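Local coordinates for encapsidation protein (Bacillus phage phi29, PDB 5HD9) that serves as the DNA packaging ATPase of the phage, probably coupling ATP hydrolysis in this ASCE-fold N-terminal domain to movement of the viral genome into the capsid, at residues N174-V179 against I187-D192; A133-M138 against L165-V170. One frame throughout, in Å; residues are numbered along the deposited sequence.

From the N terminus the chain first lays down most of the sheet, including strand 16-19, which ends up well inside it. Contact 2 comes next: helix 130-141 is met by the end of helix 162-167, closing a loop of 26 intervening residues that includes strand 149-153. The chain then leaves helix 162-167 and after a short linker reaches contact 1, where 174-179 and 187-192 close a much shorter loop of seven residues at the open end of the terminal hairpin. The two loops follow in series and do not cross; the centres of the two contacts lie about 21 Å apart. Contact 2 joins two helices on the sheet, whereas contact 1 joins the residues leading into edge strand 177-179 to the tail that follows strand 183-186.

Contact 1: residues N174-V179 against I187-D192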
loop_
_atom_site.group_PDB
_atom_site.type_symbol
_atom_site.label_atom_id
_atom_site.label_comp_id
_atom_site.label_asym_id
_atom_site.label_seq_id
_atom_site.Cartn_x
_atom_site.Cartn_y
_atom_site.Cartn_z
ATOM N N ASN A 174 7.909 -17.346 -12.975
ATOM C CA ASN A 174 9.346 -17.334 -13.253
ATOM C C ASN A 174 9.913 -15.920 -13.402
ATOM O O ASN A 174 11.123 -15.747 -13.521
ATOM C CB ASN A 174 9.659 -18.133 -14.523
ATOM C CG ASN A 174 9.416 -19.620 -14.358
ATOM O OD1 ASN A 174 9.169 -20.101 -13.253
ATOM N ND2 ASN A 174 9.501 -20.360 -15.460
ATOM N N LYS A 175 9.037 -14.916 -13.402
ATOM C CA LYS A 175 9.447 -13.527 -13.614
ATOM C C LYS A 175 9.330 -12.699 -12.338
ATOM O O LYS A 175 8.336 -12.805 -11.619
ATOM C CB LYS A 175 8.590 -12.877 -14.706
ATOM C CG LYS A 175 8.725 -13.487 -16.092
ATOM C CD LYS A 175 7.786 -12.790 -17.073
ATOM C CE LYS A 175 8.020 -13.236 -18.509
ATOM N NZ LYS A 175 6.797 -13.830 -19.122
ATOM N N ARG A 176 10.328 -11.864 -12.058
ATOM C CA ARG A 176 10.201 -10.930 -10.949
ATOM C C ARG A 176 9.108 -9.920 -11.269
ATOM O O ARG A 176 8.322 -9.568 -10.398
ATOM C CB ARG A 176 11.508 -10.193 -10.646
ATOM C CG ARG A 176 11.325 -9.174 -9.517
ATOM C CD ARG A 176 12.618 -8.547 -9.024
ATOM N NE ARG A 176 12.342 -7.578 -7.962
ATOM C CZ ARG A 176 13.231 -7.156 -7.066
ATOM N NH1 ARG A 176 14.474 -7.614 -7.085
ATOM N NH2 ARG A 176 12.870 -6.275 -6.142
ATOM N N PHE A 177 9.061 -9.466 -12.519
ATOM C CA PHE A 177 8.078 -8.472 -12.943
ATOM C C PHE A 177 7.169 -8.981 -14.054
ATOM O O PHE A 177 7.629 -9.326 -15.145
ATOM C CB PHE A 177 8.775 -7.192 -13.414
ATOM C CG PHE A 177 9.468 -6.436 -12.317
ATOM C CD1 PHE A 177 8.744 -5.650 -11.437
ATOM C CD2 PHE A 177 10.843 -6.508 -12.170
ATOM C CE1 PHE A 177 9.377 -4.952 -10.428
ATOM C CE2 PHE A 177 11.480 -5.813 -11.158
ATOM C CZ PHE A 177 10.747 -5.034 -10.290
ATOM N N ASN A 178 5.879 -9.037 -13.749
ATOM C CA ASN A 178 4.839 -9.221 -14.751
ATOM C C ASN A 178 4.166 -7.881 -15.004
ATOM O O ASN A 178 3.553 -7.306 -14.103
ATOM C CB ASN A 178 3.818 -10.262 -14.297
ATOM C CG ASN A 178 4.324 -11.676 -14.459
ATOM O OD1 ASN A 178 4.044 -12.335 -15.460
ATOM N ND2 ASN A 178 5.085 -12.150 -13.479
ATOM N N VAL A 179 4.283 -7.397 -16.234
ATOM C CA VAL A 179 3.924 -6.024 -16.566
ATOM C C VAL A 179 2.671 -5.960 -17.428
ATOM O O VAL A 179 2.532 -6.703 -18.399
ATOM C CB VAL A 179 5.079 -5.313 -17.308
ATOM C CG1 VAL A 179 4.739 -3.845 -17.556
ATOM C CG2 VAL A 179 6.373 -5.437 -16.518
ATOM N N ILE A 187 7.385 -10.027 -7.853
ATOM C CA ILE A 187 7.716 -11.105 -6.930
ATOM C C ILE A 187 9.184 -10.949 -6.544
ATOM O O ILE A 187 10.066 -11.482 -7.215
ATOM C CB ILE A 187 7.454 -12.493 -7.545
ATOM C CG1 ILE A 187 5.972 -12.632 -7.900
ATOM C CG2 ILE A 187 7.847 -13.591 -6.566
ATOM C CD1 ILE A 187 5.647 -13.805 -8.795
ATOM N N PRO A 188 9.453 -10.190 -5.471
ATOM C CA PRO A 188 10.850 -9.905 -5.129
ATOM C C PRO A 188 11.613 -11.146 -4.687
ATOM O O PRO A 188 11.073 -11.979 -3.961
ATOM C CB PRO A 188 10.740 -8.902 -3.972
ATOM C CG PRO A 188 9.328 -8.420 -3.980
ATOM C CD PRO A 188 8.518 -9.536 -4.541
ATOM N N ASP A 189 12.859 -11.252 -5.133
ATOM C CA ASP A 189 13.755 -12.319 -4.702
ATOM C C ASP A 189 14.816 -11.728 -3.783
ATOM O O ASP A 189 15.975 -12.145 -3.796
ATOM C CB ASP A 189 14.401 -13.003 -5.911
ATOM C CG ASP A 189 15.060 -12.015 -6.859
ATOM O OD1 ASP A 189 16.135 -11.479 -6.515
ATOM O OD2 ASP A 189 14.505 -11.776 -7.952
ATOM N N SER A 190 14.398 -10.757 -2.974
ATOM C CA SER A 190 15.324 -9.919 -2.217
ATOM C C SER A 190 16.096 -10.678 -1.140
ATOM O O SER A 190 17.264 -10.371 -0.883
ATOM C CB SER A 190 14.564 -8.750 -1.577
ATOM O OG SER A 190 13.497 -9.203 -0.761
ATOM N N LEU A 191 15.455 -11.663 -0.516
ATOM C CA LEU A 191 16.057 -12.366 0.615
ATOM C C LEU A 191 16.597 -13.747 0.234
ATOM O O LEU A 191 16.916 -14.560 1.104
ATOM C CB LEU A 191 15.041 -12.481 1.756
ATOM C CG LEU A 191 14.613 -11.122 2.332
ATOM C CD1 LEU A 191 13.504 -11.270 3.362
ATOM C CD2 LEU A 191 15.798 -10.382 2.943
ATOM N N ASP A 192 16.703 -14.007 -1.064
ATOM C CA ASP A 192 17.483 -15.138 -1.550
ATOM C C ASP A 192 18.906 -14.642 -1.797
ATOM O O ASP A 192 19.190 -14.037 -2.830
ATOM C CB ASP A 192 16.879 -15.729 -2.827
ATOM C CG ASP A 192 17.512 -17.063 -3.212
ATOM O OD1 ASP A 192 18.669 -17.321 -2.814
ATOM O OD2 ASP A 192 16.851 -17.855 -3.916
HETATM O O HOH W 1 16.057 -9.763 -9.015
#
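R176 and I187 face each other at the open end of a beta hairpin whose antiparallel strands, 177-179 and 183-186, finish one side of the ASCE sheet. The tight part is backbone: I187 N donates to R176 O over 2.8 Å, and the N-H points almost straight at the oxygen (163°), which receives it in its carbonyl plane. The bond carries on the ladder in which N178 pairs with I185. Here the two chains splay, for R176 N and I187 O are already 4.9 Å apart and the second bond of an antiparallel pair is missing. Beside it the CD1 end of I187 packs 4.0 Å from K175 O.

Around the arginine the contact becomes looser. With CG anti to the backbone N (chi1 177°) and an extended chain, R176 reaches alongside the 187-189 backbone, its CG 3.5 Å from I187 O, while CG also lies over one face of the neighbouring F177 ring, offset toward the rim. P188 CA sits over one guanidinium face, near the rim, 3.9 Å above the plane. E186 takes NH2 in a salt bridge, the arginine's main polar tie, and so helps to fix the group's rotation. Beyond P188, S190 OG is hydrogen-bonded to NZ of K27, probably the Walker A lysine, placing this tail beside the likely nucleotide site.

The outer side is wet. D189 brings its carboxylate nearly perpendicular to the guanidinium, 81° between planes, with OD1 well out of the guanidinium plane, so any direct attraction is probably one of charge alone. A water completes the link from the guanidinium edge, accepting from R176 NH1 at 3.3 Å and donating to D189 OD2 at 2.8 Å.

Contact 2: residues A133-M138 against L165-V170; sequences ALLNLM and LFFNLV
L135 meets F166 and F167 with its two methyl branches, CD1 going to one ring and CD2 to the other, where two helices approach on one face of the P-loop ATPase sheet. CD1 stands 3.9 Å from F166 CE1 and comes to that ring obliquely. CD2 lies at the edge of the second ring, in its plane, 3.9 Å from F167 CZ. The leucine and the phenylalanines come from opposite directions, and this small apolar meeting bridges 133-138 and 165-170, whose nearest CA atoms, those of L135 and F166, are 11.2 Å apart.

In the next shell the two rings pack on each other. F166 CD1 lies over one face of F167, displaced toward the rim and 3.8 Å above the plane, while F167 CD1 sits in the plane of the F166 ring, at its edge. Different first torsions bring these consecutive residues to the same leucine: CG of F166 is anti to its own N (chi1 -172°), but CG of F167 is anti to the carbonyl carbon (chi1 -63°). Both rings also touch V131, about one turn before L135, so helix 130-141 offers them two apolar side chains. A Schellman motif follows, in which N168 takes a positive phi (64°) and its N bonds weakly back to L165 O at 3.3 Å; beyond it the chain leaves the helical path.

Farther out, helix 130-141 forms the crossover between the adjacent parallel strands 109-115 and 149-153, resting L134 on F114 and both L137 and M138, a selenomethionine, on I112. M138 also reaches L16, which F167 touches as well, so both helices bear on strand 16-19, while L169 beyond the helix end packs on F18 of that same strand.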
loop_
_atom_site.group_PDB
_atom_site.type_symbol
_atom_site.label_atom_id
_atom_site.label_comp_id
_atom_site.label_asym_id
_atom_site.label_seq_id
_atom_site.Cartn_x
_atom_site.Cartn_y
_atom_site.Cartn_z
ATOM N N ALA A 133 -14.694 -1.701 -4.140
ATOM C CA ALA A 133 -14.506 -0.802 -3.003
ATOM C C ALA A 133 -13.142 -0.111 -3.058
ATOM O O ALA A 133 -13.051 1.104 -2.861
ATOM C CB ALA A 133 -14.662 -1.559 -1.688
ATOM N N LEU A 134 -12.081 -0.876 -3.314
ATOM C CA LEU A 134 -10.748 -0.293 -3.433
ATOM C C LEU A 134 -10.716 0.650 -4.618
ATOM O O LEU A 134 -10.155 1.741 -4.548
ATOM C CB LEU A 134 -9.670 -1.367 -3.606
ATOM C CG LEU A 134 -8.239 -0.815 -3.675
ATOM C CD1 LEU A 134 -7.846 -0.191 -2.348
ATOM C CD2 LEU A 134 -7.242 -1.890 -4.071
ATOM N N LEU A 135 -11.325 0.213 -5.711
ATOM C CA LEU A 135 -11.412 1.026 -6.906
ATOM C C LEU A 135 -12.110 2.353 -6.606
ATOM O O LEU A 135 -11.638 3.410 -7.018
ATOM C CB LEU A 135 -12.142 0.255 -8.003
ATOM C CG LEU A 135 -11.306 -0.746 -8.806
ATOM C CD1 LEU A 135 -12.178 -1.493 -9.805
ATOM C CD2 LEU A 135 -10.140 -0.075 -9.529
ATOM N N ASN A 136 -13.215 2.303 -5.867
ATOM C CA ASN A 136 -13.918 3.523 -5.481
ATOM C C ASN A 136 -13.034 4.427 -4.626
ATOM O O ASN A 136 -13.011 5.644 -4.813
ATOM C CB ASN A 136 -15.205 3.190 -4.725
ATOM C CG ASN A 136 -15.975 4.432 -4.310
ATOM O OD1 ASN A 136 -15.877 4.883 -3.170
ATOM N ND2 ASN A 136 -16.740 4.996 -5.238
ATOM N N LEU A 137 -12.306 3.824 -3.692
ATOM C CA LEU A 137 -11.375 4.561 -2.845
ATOM C C LEU A 137 -10.335 5.279 -3.701
ATOM O O LEU A 137 -10.048 6.455 -3.482
ATOM C CB LEU A 137 -10.698 3.613 -1.850
ATOM C CG LEU A 137 -9.856 4.212 -0.718
ATOM C CD1 LEU A 137 -9.747 3.214 0.419
ATOM C CD2 LEU A 137 -8.465 4.607 -1.180
HETATM N N MSE A 138 -9.789 4.571 -4.684
HETATM C CA MSE A 138 -8.759 5.126 -5.555
HETATM C C MSE A 138 -9.275 6.309 -6.373
HETATM O O MSE A 138 -8.639 7.362 -6.415
HETATM C CB MSE A 138 -8.217 4.039 -6.488
HETATM C CG MSE A 138 -7.413 2.977 -5.764
HETATM SE SE MSE A 138 -6.925 1.473 -6.895
HETATM C CE MSE A 138 -5.842 2.445 -8.186
ATOM N N LEU A 165 -7.977 -11.918 -10.518
ATOM C CA LEU A 165 -9.109 -12.415 -11.289
ATOM C C LEU A 165 -9.889 -11.264 -11.916
ATOM O O LEU A 165 -10.228 -11.302 -13.098
ATOM C CB LEU A 165 -10.036 -13.247 -10.404
ATOM C CG LEU A 165 -9.470 -14.554 -9.849
ATOM C CD1 LEU A 165 -10.470 -15.189 -8.897
ATOM C CD2 LEU A 165 -9.112 -15.514 -10.971
ATOM N N PHE A 166 -10.164 -10.240 -11.115
ATOM C CA PHE A 166 -10.994 -9.121 -11.552
ATOM C C PHE A 166 -10.346 -8.396 -12.730
ATOM O O PHE A 166 -11.010 -8.087 -13.718
ATOM C CB PHE A 166 -11.233 -8.154 -10.386
ATOM C CG PHE A 166 -12.234 -7.072 -10.681
ATOM C CD1 PHE A 166 -11.858 -5.924 -11.356
ATOM C CD2 PHE A 166 -13.551 -7.201 -10.271
ATOM C CE1 PHE A 166 -12.779 -4.929 -11.622
ATOM C CE2 PHE A 166 -14.474 -6.208 -10.535
ATOM C CZ PHE A 166 -14.088 -5.071 -11.211
ATOM N N PHE A 167 -9.043 -8.149 -12.624
ATOM C CA PHE A 167 -8.317 -7.389 -13.639
ATOM C C PHE A 167 -7.737 -8.266 -14.749
ATOM O O PHE A 167 -7.107 -7.761 -15.679
ATOM C CB PHE A 167 -7.198 -6.583 -12.977
ATOM C CG PHE A 167 -7.697 -5.544 -12.012
ATOM C CD1 PHE A 167 -8.431 -4.461 -12.461
ATOM C CD2 PHE A 167 -7.430 -5.648 -10.657
ATOM C CE1 PHE A 167 -8.893 -3.503 -11.578
ATOM C CE2 PHE A 167 -7.889 -4.694 -9.768
ATOM C CZ PHE A 167 -8.621 -3.619 -10.229
ATOM N N ASN A 168 -7.956 -9.573 -14.651
ATOM C CA ASN A 168 -7.485 -10.519 -15.661
ATOM C C ASN A 168 -5.963 -10.549 -15.721
ATOM O O ASN A 168 -5.364 -10.471 -16.795
ATOM C CB ASN A 168 -8.064 -10.180 -17.038
ATOM C CG ASN A 168 -7.882 -11.304 -18.041
ATOM O OD1 ASN A 168 -7.465 -12.408 -17.689
ATOM N ND2 ASN A 168 -8.200 -11.028 -19.302
ATOM N N LEU A 169 -5.349 -10.666 -14.547
ATOM C CA LEU A 169 -3.902 -10.757 -14.424
ATOM C C LEU A 169 -3.500 -12.195 -14.106
ATOM O O LEU A 169 -3.893 -12.741 -13.075
ATOM C CB LEU A 169 -3.397 -9.807 -13.334
ATOM C CG LEU A 169 -3.943 -8.378 -13.426
ATOM C CD1 LEU A 169 -3.508 -7.556 -12.228
ATOM C CD2 LEU A 169 -3.499 -7.711 -14.718
ATOM N N VAL A 170 -2.741 -12.809 -15.008
ATOM C CA VAL A 170 -2.239 -14.165 -14.812
ATOM C C VAL A 170 -0.728 -14.155 -15.001
ATOM O O VAL A 170 -0.238 -14.383 -16.109
ATOM C CB VAL A 170 -2.910 -15.156 -15.786
ATOM C CG1 VAL A 170 -2.233 -16.539 -15.748
ATOM C CG2 VAL A 170 -4.394 -15.262 -15.456
#